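Long-range contacts in serine protease (Nocardiopsis alba, PDB 2OUA), which probably hydrolyses peptide bonds as a serine endopeptidase of the S1 family, this chain being the acid-stable, trypsin-like protease domain of a longer zymogen: residues 18-23 with 71-76; 77-82 with 107-112; 86-91 with 146-151; 130-135 with 170-175. All coordinates share one frame; numbering follows the deposited sequence.

Contact 1. Residues 18-23 with 71-76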
loop_
_atom_site.group_PDB
_atom_site.type_symbol
_atom_site.label_atom_id
_atom_site.label_comp_id
_atom_site.label_asym_id
_atom_site.label_seq_id
_atom_site.Cartn_x
_atom_site.Cartn_y
_atom_site.Cartn_z
ATOM N N GLY A 18 3.445 -1.196 1.000
ATOM C CA GLY A 18 2.297 -0.665 1.708
ATOM C C GLY A 18 2.669 -0.510 3.171
ATOM O O GLY A 18 2.999 0.583 3.623
ATOM N N PHE A 19 2.629 -1.611 3.913
ATOM C CA PHE A 19 2.985 -1.587 5.328
ATOM C C PHE A 19 3.680 -2.874 5.726
ATOM O O PHE A 19 3.283 -3.961 5.299
ATOM C CB PHE A 19 1.742 -1.426 6.212
ATOM C CG PHE A 19 1.015 -0.136 6.012
ATOM C CD1 PHE A 19 -0.093 -0.070 5.177
ATOM C CD2 PHE A 19 1.452 1.024 6.642
ATOM C CE1 PHE A 19 -0.757 1.131 4.973
ATOM C CE2 PHE A 19 0.793 2.233 6.443
ATOM C CZ PHE A 19 -0.313 2.285 5.607
ATOM N N ALA A 20 4.723 -2.750 6.538
ATOM C CA ALA A 20 5.439 -3.923 7.018
ATOM C C ALA A 20 4.453 -4.703 7.881
ATOM O O ALA A 20 3.696 -4.114 8.660
ATOM C CB ALA A 20 6.645 -3.495 7.853
ATOM N N ALA A 21 4.459 -6.024 7.739
ATOM C CA ALA A 21 3.567 -6.884 8.510
ATOM C C ALA A 21 4.133 -8.302 8.589
ATOM O O ALA A 21 5.007 -8.673 7.812
ATOM C CB ALA A 21 2.178 -6.915 7.865
ATOM N N THR A 22 3.628 -9.086 9.537
ATOM C CA THR A 22 4.064 -10.465 9.704
ATOM C C THR A 22 2.852 -11.366 9.477
ATOM O O THR A 22 1.726 -10.972 9.781
ATOM C CB THR A 22 4.623 -10.712 11.128
ATOM O OG1 THR A 22 3.610 -10.424 12.102
ATOM C CG2 THR A 22 5.818 -9.812 11.392
ATOM N N ASN A 23 3.062 -12.560 8.930
ATOM C CA ASN A 23 1.935 -13.461 8.706
ATOM C C ASN A 23 1.705 -14.343 9.928
ATOM O O ASN A 23 2.399 -14.207 10.938
ATOM C CB ASN A 23 2.148 -14.327 7.456
ATOM C CG ASN A 23 3.355 -15.241 7.565
ATOM O OD1 ASN A 23 3.827 -15.541 8.662
ATOM N ND2 ASN A 23 3.847 -15.704 6.420
ATOM N N PHE A 71 14.736 -9.355 5.052
ATOM C CA PHE A 71 13.601 -8.469 5.270
ATOM C C PHE A 71 13.649 -8.020 6.728
ATOM O O PHE A 71 13.507 -8.838 7.633
ATOM C CB PHE A 71 12.278 -9.197 5.009
ATOM C CG PHE A 71 11.688 -8.938 3.647
ATOM C CD1 PHE A 71 12.490 -8.929 2.511
ATOM C CD2 PHE A 71 10.319 -8.739 3.501
ATOM C CE1 PHE A 71 11.934 -8.731 1.247
ATOM C CE2 PHE A 71 9.753 -8.540 2.240
ATOM C CZ PHE A 71 10.560 -8.537 1.113
ATOM N N THR A 72 13.876 -6.729 6.949
ATOM C CA THR A 72 13.904 -6.184 8.304
ATOM C C THR A 72 12.707 -5.250 8.415
ATOM O O THR A 72 12.662 -4.222 7.751
ATOM C CB THR A 72 15.192 -5.389 8.569
ATOM O OG1 THR A 72 16.320 -6.269 8.501
ATOM C CG2 THR A 72 15.143 -4.747 9.946
ATOM N N LEU A 73 11.741 -5.610 9.253
ATOM C CA LEU A 73 10.537 -4.800 9.392
ATOM C C LEU A 73 10.720 -3.539 10.222
ATOM O O LEU A 73 11.572 -3.477 11.112
ATOM C CB LEU A 73 9.402 -5.634 9.994
ATOM C CG LEU A 73 9.050 -6.950 9.288
ATOM C CD1 LEU A 73 7.804 -7.537 9.925
ATOM C CD2 LEU A 73 8.819 -6.711 7.803
ATOM N N THR A 74 9.912 -2.533 9.908
ATOM C CA THR A 74 9.919 -1.263 10.623
ATOM C C THR A 74 8.463 -0.840 10.734
ATOM O O THR A 74 7.595 -1.430 10.083
ATOM C CB THR A 74 10.664 -0.142 9.857
ATOM O OG1 THR A 74 9.838 0.337 8.784
ATOM C CG2 THR A 74 11.983 -0.654 9.292
ATOM N N ASN A 75 8.186 0.166 11.556
ATOM C CA ASN A 75 6.823 0.664 11.683
ATOM C C ASN A 75 6.836 2.062 11.072
ATOM O O ASN A 75 6.158 2.973 11.542
ATOM C CB ASN A 75 6.394 0.719 13.157
ATOM C CG ASN A 75 7.004 1.889 13.904
ATOM O OD1 ASN A 75 8.192 2.175 13.771
ATOM N ND2 ASN A 75 6.188 2.564 14.711
ATOM N N LEU A 76 7.615 2.210 10.006
ATOM C CA LEU A 76 7.761 3.491 9.330
ATOM C C LEU A 76 7.184 3.568 7.919
ATOM O O LEU A 76 7.021 2.559 7.235
ATOM C CB LEU A 76 9.245 3.865 9.256
ATOM C CG LEU A 76 10.049 3.864 10.555
ATOM C CD1 LEU A 76 11.516 4.156 10.242
ATOM C CD2 LEU A 76 9.486 4.899 11.512
HETATM O O HOH W 1 5.261 0.016 7.539
#
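Thr74, whose carbonyl oxygen meets the methyl of Ala20, has two partners for its hydroxyl: OG1 accepts from Leu76 N at 3.2 Å, which closes an ST turn, and is also hydrogen-bonded to the carbonyl of Ile3. The contact lies on the N-terminal of the two β-barrels of the trypsin-like fold. Here residues 72-74 cross residues 19-22 at 118° between strand directions, and with the axes 6.6 Å apart no backbone bond joins them. A water bridges the pair, accepting from Ala20 N at 3.0 Å and donating to the carbonyl O of Leu76. Farther along the strand, Ala20 and Leu73 point toward each other and share the apolar part. Leu73 lays its two methyls along the strand: CD2 rests 3.9 Å from Ala20 CB, while CD1 touches the carbonyl O of Ala21 and reaches on to Thr22. With CG anti to its carbonyl carbon (chi1 -54°), the leucine spreads along residues 20-22. Ile3 and Arg187 also touch the Leu73 side chain, so the termini of the chain help to enclose it. The carbon pair Thr22 CG2 and Leu73 CD1 is closer than usual van der Waals contact, at 3.4 Å.

Contact 2. Residues 77-82 with 107-112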
loop_
_atom_site.group_PDB
_atom_site.type_symbol
_atom_site.label_atom_id
_atom_site.label_comp_id
_atom_site.label_asym_id
_atom_site.label_seq_id
_atom_site.Cartn_x
_atom_site.Cartn_y
_atom_site.Cartn_z
ATOM N N VAL A 77 6.903 4.799 7.502
ATOM C CA VAL A 77 6.401 5.120 6.172
ATOM C C VAL A 77 7.185 6.358 5.745
ATOM O O VAL A 77 7.192 7.362 6.457
ATOM C CB VAL A 77 4.890 5.463 6.190
ATOM C CG1 VAL A 77 4.445 5.959 4.800
ATOM C CG2 VAL A 77 4.087 4.237 6.596
ATOM N N SER A 78 7.851 6.288 4.594
ATOM C CA SER A 78 8.636 7.421 4.109
ATOM C C SER A 78 7.778 8.600 3.674
ATOM O O SER A 78 6.748 8.418 3.025
ATOM C CB SER A 78 9.517 6.995 2.936
ATOM O OG SER A 78 10.251 8.100 2.433
ATOM N N ARG A 79 8.213 9.808 4.028
ATOM C CA ARG A 79 7.496 11.020 3.646
ATOM C C ARG A 79 8.240 11.734 2.519
ATOM O O ARG A 79 7.935 12.875 2.174
ATOM C CB ARG A 79 7.324 11.943 4.858
ATOM C CG ARG A 79 6.474 11.313 5.954
ATOM C CD ARG A 79 6.395 12.176 7.212
ATOM N NE ARG A 79 5.582 13.376 7.037
ATOM C CZ ARG A 79 6.068 14.599 6.820
ATOM N NH1 ARG A 79 7.378 14.798 6.747
ATOM N NH2 ARG A 79 5.238 15.631 6.690
ATOM N N TYR A 80 9.220 11.039 1.951
ATOM C CA TYR A 80 10.009 11.554 0.834
ATOM C C TYR A 80 10.274 13.067 0.859
ATOM O O TYR A 80 10.979 13.566 1.738
ATOM C CB TYR A 80 9.324 11.172 -0.487
ATOM C CG TYR A 80 9.383 9.691 -0.816
ATOM C CD1 TYR A 80 8.322 8.833 -0.506
ATOM C CD2 TYR A 80 10.503 9.152 -1.442
ATOM C CE1 TYR A 80 8.384 7.466 -0.826
ATOM C CE2 TYR A 80 10.576 7.803 -1.760
ATOM C CZ TYR A 80 9.521 6.964 -1.455
ATOM O OH TYR A 80 9.618 5.632 -1.798
ATOM N N ASN A 81 9.708 13.777 -0.115
ATOM C CA ASN A 81 9.860 15.229 -0.262
ATOM C C ASN A 81 9.579 16.039 1.000
ATOM O O ASN A 81 10.171 17.100 1.210
ATOM C CB ASN A 81 8.945 15.729 -1.381
ATOM C CG ASN A 81 7.565 15.085 -1.331
ATOM O OD1 ASN A 81 7.377 13.960 -1.804
ATOM N ND2 ASN A 81 6.600 15.787 -0.732
ATOM N N SER A 82 8.670 15.561 1.840
ATOM C CA SER A 82 8.357 16.281 3.066
ATOM C C SER A 82 9.343 15.932 4.173
ATOM O O SER A 82 9.308 16.516 5.258
ATOM C CB SER A 82 6.930 15.971 3.508
ATOM O OG SER A 82 6.008 16.538 2.591
ATOM N N THR A 107 6.081 9.457 -7.136
ATOM C CA THR A 107 5.800 10.855 -6.815
ATOM C C THR A 107 6.161 11.281 -5.400
ATOM O O THR A 107 6.346 12.469 -5.133
ATOM C CB THR A 107 4.317 11.161 -7.021
ATOM O OG1 THR A 107 3.538 10.291 -6.186
ATOM C CG2 THR A 107 3.927 10.950 -8.478
ATOM N N GLY A 108 6.245 10.322 -4.489
ATOM C CA GLY A 108 6.587 10.664 -3.125
ATOM C C GLY A 108 5.414 10.717 -2.162
ATOM O O GLY A 108 4.535 9.852 -2.177
ATOM N N TRP A 109 5.401 11.762 -1.341
ATOM C CA TRP A 109 4.393 11.957 -0.303
ATOM C C TRP A 109 3.397 13.075 -0.606
ATOM O O TRP A 109 3.768 14.245 -0.683
ATOM C CB TRP A 109 5.143 12.222 1.012
ATOM C CG TRP A 109 4.337 12.583 2.224
ATOM C CD1 TRP A 109 4.066 13.848 2.684
ATOM C CD2 TRP A 109 3.805 11.680 3.201
ATOM N NE1 TRP A 109 3.409 13.781 3.890
ATOM C CE2 TRP A 109 3.235 12.465 4.232
ATOM C CE3 TRP A 109 3.759 10.282 3.308
ATOM C CZ2 TRP A 109 2.628 11.896 5.359
ATOM C CZ3 TRP A 109 3.153 9.715 4.429
ATOM C CH2 TRP A 109 2.595 10.525 5.440
ATOM N N TYR A 110 2.133 12.702 -0.791
ATOM C CA TYR A 110 1.071 13.665 -1.070
ATOM C C TYR A 110 -0.095 13.438 -0.117
ATOM O O TYR A 110 -0.373 12.308 0.276
ATOM C CB TYR A 110 0.583 13.550 -2.519
ATOM C CG TYR A 110 1.509 14.199 -3.523
ATOM C CD1 TYR A 110 2.738 13.623 -3.849
ATOM C CD2 TYR A 110 1.174 15.416 -4.118
ATOM C CE1 TYR A 110 3.611 14.242 -4.745
ATOM C CE2 TYR A 110 2.042 16.045 -5.017
ATOM C CZ TYR A 110 3.257 15.452 -5.323
ATOM O OH TYR A 110 4.122 16.071 -6.200
ATOM N N CYS A 111 -0.782 14.514 0.251
ATOM C CA CYS A 111 -1.897 14.388 1.176
ATOM C C CYS A 111 -3.202 14.940 0.627
ATOM O O CYS A 111 -3.222 15.772 -0.281
ATOM C CB CYS A 111 -1.568 15.086 2.494
ATOM S SG CYS A 111 -0.009 14.573 3.289
ATOM N N GLY A 112 -4.300 14.457 1.195
ATOM C CA GLY A 112 -5.605 14.900 0.763
ATOM C C GLY A 112 -6.658 14.539 1.784
ATOM O O GLY A 112 -6.378 14.477 2.986
HETATM O O HOH W 2 7.357 14.786 -4.429
#
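Val77 starts the contact at the rim of the Trp109 indole, its CG1 near the ring plane and 4.0 Å from CZ3. Ser78 follows with its carbonyl O close to Trp109 CE3; its hydroxyl accepts from Tyr80 N, an ST turn that sets the corner after strand 76-78. Arg79 then covers the indole. Its CG stands 3.7 Å from the centroid of the six-membered ring and 4° off the normal, a CH-pi contact, and a bend at chi3 (72°) carries the guanidinium toward NE1 without stacking, the two planes being 60° apart. NH1 bonds to the carbonyl of Gly83. Tyr80 lays its CB and ring beside the CA of Gly108. Asn81 supplies the polar link, its carboxamide pairing with both backbone groups of Trp109: OD1 accepts from N at 3.0 Å, and ND2 donates to O at 3.2 Å, on a lone pair in the carbonyl plane. The two bonds fix the amide's rotation, and a water joins OD1, weakly, to Thr107 O. Ser82 ends the walk with OG 3.3 Å from Trp109 CD1. A side-chain amide thus imitates a neighbouring β-strand at the start of strand 108-116, in the Cys101-Cys111 disulfide hairpin of the C-terminal barrel of this trypsin-like fold.

Contact 3. Residues 86-91 with 146-151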
loop_
_atom_site.group_PDB
_atom_site.type_symbol
_atom_site.label_atom_id
_atom_site.label_comp_id
_atom_site.label_asym_id
_atom_site.label_seq_id
_atom_site.Cartn_x
_atom_site.Cartn_y
_atom_site.Cartn_z
ATOM N N ALA A 86 6.714 8.754 8.822
ATOM C CA ALA A 86 5.512 8.758 9.633
ATOM C C ALA A 86 5.655 7.432 10.367
ATOM O O ALA A 86 6.281 6.505 9.852
ATOM C CB ALA A 86 4.266 8.741 8.756
ATOM N N THR A 87 5.107 7.340 11.567
ATOM C CA THR A 87 5.197 6.101 12.328
ATOM C C THR A 87 3.839 5.410 12.346
ATOM O O THR A 87 2.801 6.068 12.367
ATOM C CB THR A 87 5.642 6.372 13.773
ATOM O OG1 THR A 87 4.768 7.338 14.362
ATOM C CG2 THR A 87 7.063 6.911 13.797
ATOM N N VAL A 88 3.856 4.082 12.325
ATOM C CA VAL A 88 2.631 3.293 12.345
ATOM C C VAL A 88 2.425 2.734 13.744
ATOM O O VAL A 88 3.260 1.976 14.244
ATOM C CB VAL A 88 2.708 2.113 11.343
ATOM C CG1 VAL A 88 1.397 1.324 11.357
ATOM C CG2 VAL A 88 3.000 2.638 9.947
ATOM N N SER A 89 1.322 3.113 14.383
ATOM C CA SER A 89 1.033 2.631 15.730
ATOM C C SER A 89 -0.207 1.741 15.737
ATOM O O SER A 89 -0.538 1.123 16.747
ATOM C CB SER A 89 0.829 3.811 16.687
ATOM O OG SER A 89 -0.385 4.485 16.419
ATOM N N GLY A 90 -0.889 1.676 14.599
ATOM C CA GLY A 90 -2.080 0.850 14.503
ATOM C C GLY A 90 -2.796 1.084 13.191
ATOM O O GLY A 90 -2.243 1.708 12.287
ATOM N N SER A 91 -4.024 0.586 13.083
ATOM C CA SER A 91 -4.801 0.761 11.866
ATOM C C SER A 91 -6.250 1.145 12.143
ATOM O O SER A 91 -7.161 0.662 11.473
ATOM C CB SER A 91 -4.759 -0.516 11.014
ATOM O OG SER A 91 -5.262 -1.634 11.723
ATOM N N SER A 146 1.635 3.242 0.738
ATOM C CA SER A 146 0.903 3.494 1.968
ATOM C C SER A 146 -0.041 4.697 1.952
ATOM O O SER A 146 0.285 5.743 1.395
ATOM C CB SER A 146 1.891 3.705 3.129
ATOM O OG SER A 146 3.130 3.048 2.912
ATOM N N PHE A 147 -1.230 4.505 2.532
ATOM C CA PHE A 147 -2.195 5.583 2.755
ATOM C C PHE A 147 -2.279 5.530 4.272
ATOM O O PHE A 147 -2.627 4.494 4.861
ATOM C CB PHE A 147 -3.589 5.341 2.163
ATOM C CG PHE A 147 -3.784 5.971 0.816
ATOM C CD1 PHE A 147 -3.460 5.253 -0.324
ATOM C CD2 PHE A 147 -4.239 7.281 0.680
ATOM C CE1 PHE A 147 -3.583 5.820 -1.576
ATOM C CE2 PHE A 147 -4.365 7.867 -0.594
ATOM C CZ PHE A 147 -4.031 7.123 -1.718
ATOM N N ILE A 148 -1.933 6.642 4.901
ATOM C CA ILE A 148 -1.912 6.703 6.351
ATOM C C ILE A 148 -2.473 8.025 6.873
ATOM O O ILE A 148 -2.286 9.073 6.258
ATOM C CB ILE A 148 -0.449 6.511 6.847
ATOM C CG1 ILE A 148 -0.390 6.509 8.372
ATOM C CG2 ILE A 148 0.439 7.606 6.263
ATOM C CD1 ILE A 148 0.997 6.239 8.921
ATOM N N SER A 149 -3.187 7.964 7.993
ATOM C CA SER A 149 -3.748 9.161 8.618
ATOM C C SER A 149 -3.108 9.275 9.995
ATOM O O SER A 149 -3.388 8.469 10.880
ATOM C CB SER A 149 -5.268 9.049 8.759
ATOM O OG SER A 149 -5.889 8.938 7.492
ATOM N N GLY A 150 -2.251 10.273 10.173
ATOM C CA GLY A 150 -1.578 10.432 11.453
ATOM C C GLY A 150 -0.653 9.245 11.640
ATOM O O GLY A 150 0.295 9.072 10.876
ATOM N N THR A 151 -0.932 8.418 12.644
ATOM C CA THR A 151 -0.119 7.233 12.902
ATOM C C THR A 151 -0.938 5.964 12.656
ATOM O O THR A 151 -0.519 4.867 13.023
ATOM C CB THR A 151 0.401 7.203 14.359
ATOM O OG1 THR A 151 -0.709 7.204 15.266
ATOM C CG2 THR A 151 1.280 8.416 14.638
HETATM O O HOH W 3 3.234 9.587 11.875
#
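Thr151 gives up more surface than any other residue here and meets residues 87-90 with both backbone and side chain. Its carbonyl O accepts from Ser89 N at 2.9 Å in a nearly straight bond (178° at the hydrogen). A second link joins the hydroxyls, Thr151 OG1 to Ser89 OG at 3.0 Å. Both oxygens take the position between backbone N and carbonyl carbon (chi1 60° in Thr151 and 71° in Ser89), which brings the two oxygens together beside the backbone bond. Thr87 lies next to Thr151, the two side chains pointing the same way, with Thr87 OG1 against CG2. Its carbonyl O receives a CA-H...O contact from Thr151 CA at 3.2 Å, and its N is bridged by a water to Gly150 O. Ile148 makes the apolar half. Extended at both torsions, it reaches across with CD1, which sits 4.1 Å from Ala86 CB and 4.2 Å from Val88 CG2. The contact therefore ties the chain that links the two barrels to the turn between strands 146-149 and 152-160 of the C-terminal barrel, with Trp109 of strand 108-116 packing against both Ala86 and Ile148, and Asn75 bonded to Val88 on the side of strand 76-78.

Contact 4. Residues 130-135 with 170-175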
loop_
_atom_site.group_PDB
_atom_site.type_symbol
_atom_site.label_atom_id
_atom_site.label_comp_id
_atom_site.label_asym_id
_atom_site.label_seq_id
_atom_site.Cartn_x
_atom_site.Cartn_y
_atom_site.Cartn_z
ATOM N N SER A 130 -15.223 -2.128 -3.016
ATOM C CA SER A 130 -14.886 -1.835 -1.620
ATOM C C SER A 130 -13.744 -0.846 -1.416
ATOM O O SER A 130 -13.228 -0.719 -0.304
ATOM C CB SER A 130 -14.554 -3.130 -0.876
ATOM O OG SER A 130 -15.647 -4.023 -0.898
ATOM N N LEU A 131 -13.360 -0.134 -2.471
ATOM C CA LEU A 131 -12.267 0.823 -2.365
ATOM C C LEU A 131 -12.680 2.135 -1.716
ATOM O O LEU A 131 -13.864 2.459 -1.627
ATOM C CB LEU A 131 -11.672 1.108 -3.745
ATOM C CG LEU A 131 -11.107 -0.098 -4.498
ATOM C CD1 LEU A 131 -10.497 0.380 -5.801
ATOM C CD2 LEU A 131 -10.058 -0.815 -3.644
ATOM N N THR A 132 -11.683 2.883 -1.261
ATOM C CA THR A 132 -11.914 4.164 -0.629
ATOM C C THR A 132 -11.329 5.259 -1.512
ATOM O O THR A 132 -10.163 5.200 -1.904
ATOM C CB THR A 132 -11.265 4.199 0.763
ATOM O OG1 THR A 132 -11.878 3.197 1.587
ATOM C CG2 THR A 132 -11.435 5.573 1.403
ATOM N N ARG A 133 -12.152 6.251 -1.829
ATOM C CA ARG A 133 -11.738 7.358 -2.682
ATOM C C ARG A 133 -11.140 8.510 -1.886
ATOM O O ARG A 133 -11.630 8.847 -0.809
ATOM C CB ARG A 133 -12.935 7.863 -3.489
ATOM C CG ARG A 133 -12.629 9.028 -4.411
ATOM C CD ARG A 133 -13.816 9.312 -5.322
ATOM N NE ARG A 133 -14.991 9.764 -4.586
ATOM C CZ ARG A 133 -15.296 11.040 -4.377
ATOM N NH1 ARG A 133 -14.509 11.997 -4.853
ATOM N NH2 ARG A 133 -16.387 11.364 -3.691
ATOM N N THR A 134 -10.078 9.105 -2.423
ATOM C CA THR A 134 -9.422 10.239 -1.775
ATOM C C THR A 134 -9.079 11.287 -2.831
ATOM O O THR A 134 -9.091 10.999 -4.031
ATOM C CB THR A 134 -8.110 9.837 -1.068
ATOM O OG1 THR A 134 -7.084 9.644 -2.047
ATOM C CG2 THR A 134 -8.298 8.552 -0.271
ATOM N N SER A 135 -8.756 12.492 -2.378
ATOM C CA SER A 135 -8.421 13.586 -3.283
ATOM C C SER A 135 -6.922 13.663 -3.544
ATOM O O SER A 135 -6.421 14.664 -4.054
ATOM C CB SER A 135 -8.895 14.910 -2.687
ATOM O OG SER A 135 -8.261 15.139 -1.441
ATOM N N THR A 170 -7.387 9.354 -6.166
ATOM C CA THR A 170 -6.764 8.055 -5.952
ATOM C C THR A 170 -7.573 7.199 -4.997
ATOM O O THR A 170 -8.062 7.683 -3.976
ATOM C CB THR A 170 -5.334 8.218 -5.400
ATOM O OG1 THR A 170 -4.539 8.940 -6.351
ATOM C CG2 THR A 170 -4.695 6.856 -5.155
ATOM N N PHE A 171 -7.722 5.923 -5.345
ATOM C CA PHE A 171 -8.470 4.985 -4.526
ATOM C C PHE A 171 -7.498 4.029 -3.849
ATOM O O PHE A 171 -6.443 3.715 -4.397
ATOM C CB PHE A 171 -9.437 4.160 -5.385
ATOM C CG PHE A 171 -10.456 4.980 -6.126
ATOM C CD1 PHE A 171 -10.114 5.645 -7.300
ATOM C CD2 PHE A 171 -11.758 5.091 -5.644
ATOM C CE1 PHE A 171 -11.058 6.411 -7.991
ATOM C CE2 PHE A 171 -12.713 5.855 -6.324
ATOM C CZ PHE A 171 -12.359 6.517 -7.500
ATOM N N TYR A 172 -7.854 3.561 -2.662
ATOM C CA TYR A 172 -6.995 2.613 -1.975
ATOM C C TYR A 172 -7.769 1.428 -1.427
ATOM O O TYR A 172 -8.974 1.512 -1.165
ATOM C CB TYR A 172 -6.197 3.308 -0.859
ATOM C CG TYR A 172 -6.974 3.829 0.338
ATOM C CD1 TYR A 172 -7.477 2.958 1.311
ATOM C CD2 TYR A 172 -7.123 5.201 0.543
ATOM C CE1 TYR A 172 -8.101 3.449 2.468
ATOM C CE2 TYR A 172 -7.739 5.699 1.687
ATOM C CZ TYR A 172 -8.225 4.824 2.646
ATOM O OH TYR A 172 -8.805 5.332 3.786
ATOM N N GLN A 173 -7.065 0.306 -1.306
ATOM C CA GLN A 173 -7.615 -0.926 -0.765
ATOM C C GLN A 173 -7.430 -0.824 0.748
ATOM O O GLN A 173 -6.312 -0.614 1.225
ATOM C CB GLN A 173 -6.832 -2.124 -1.316
ATOM C CG GLN A 173 -6.864 -3.384 -0.455
ATOM C CD GLN A 173 -8.194 -4.106 -0.507
ATOM O OE1 GLN A 173 -8.683 -4.448 -1.584
ATOM N NE2 GLN A 173 -8.783 -4.358 0.662
ATOM N N GLU A 174 -8.519 -0.950 1.498
ATOM C CA GLU A 174 -8.456 -0.859 2.953
ATOM C C GLU A 174 -7.494 -1.899 3.509
ATOM O O GLU A 174 -7.450 -3.036 3.027
ATOM C CB GLU A 174 -9.845 -1.067 3.562
ATOM C CG GLU A 174 -10.834 0.073 3.312
ATOM C CD GLU A 174 -10.571 1.298 4.175
ATOM O OE1 GLU A 174 -9.850 1.180 5.191
ATOM O OE2 GLU A 174 -11.106 2.382 3.849
ATOM N N VAL A 175 -6.737 -1.518 4.532
ATOM C CA VAL A 175 -5.762 -2.434 5.110
ATOM C C VAL A 175 -6.354 -3.473 6.063
ATOM O O VAL A 175 -5.936 -4.630 6.056
ATOM C CB VAL A 175 -4.634 -1.658 5.846
ATOM C CG1 VAL A 175 -5.170 -1.038 7.135
ATOM C CG2 VAL A 175 -3.463 -2.597 6.138
HETATM O O HOH W 4 -10.997 -1.970 0.477
#
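Thr132 and Tyr172 exchange a full pair of backbone bonds, Thr132 N to Tyr172 O at 3.0 Å and Tyr172 N to Thr132 O at 2.9 Å. The next hydrogen-bonded pair, Thr134 with Thr170, is less regular. Thr170 O takes two donors, Thr134 N and Thr134 OG1, both at 2.9 Å and from opposite faces of its plane, while Thr170 N reaches Thr134 O from above the carbonyl plane at 3.2 Å. Thr134 OG1 is also bonded to Val136 N, and Thr170 OG1 to the Val136 carbonyl. These antiparallel strands, 131-134 and 167-174, are neighbours in the C-terminal six-stranded barrel of the trypsin-like fold. On the face with Thr132 and Thr134, the Tyr172 ring carries Thr132 CB over it in a CH-pi contact, and Thr134 CG2 sits at its edge. On the opposite face of the sheet, Phe171 meets the aliphatic chain of Arg133, with Arg133 CB 3.5 Å from Phe171 CE2. Near the strand end, Thr132 OG1 donates to Glu174 OE2 in a short 2.5 Å bond on the anti side of the carboxylate. The same oxygen forms a salt bridge with Arg117, which probably favours the ionised acid. A water joins Ser130 O to Glu174 N, and the Gln173 amide spends NE2 on Glu174 O and OE1 on the backbone N of Asp61, predicted to belong to the charge relay.

In the fold
Contact 4 is the buried one and the only regular strand pairing, lying within the C-terminal barrel; contacts 1, 2 and 3 are partly buried. Contact 1, on the N-terminal barrel, is centred about 21 Å from the centre of contact 4. The first segments of contacts 2 and 3 belong to the chain that joins the barrels, where strands 76-78 and 85-87 pair. Contacts 2 and 4 draw on adjacent strands, 108-116 and 131-134, of the barrel that also holds 146-149 of contact 3. Contact 1 reaches contact 3 through the hydrogen bond of Gly18 O with Ser146 OG. The chemistry runs from methyls and a water in contact 1, through a side-chain amide on backbone groups in contact 2 and one backbone bond with a hydroxyl pair in contact 3, to paired backbone bonds in contact 4.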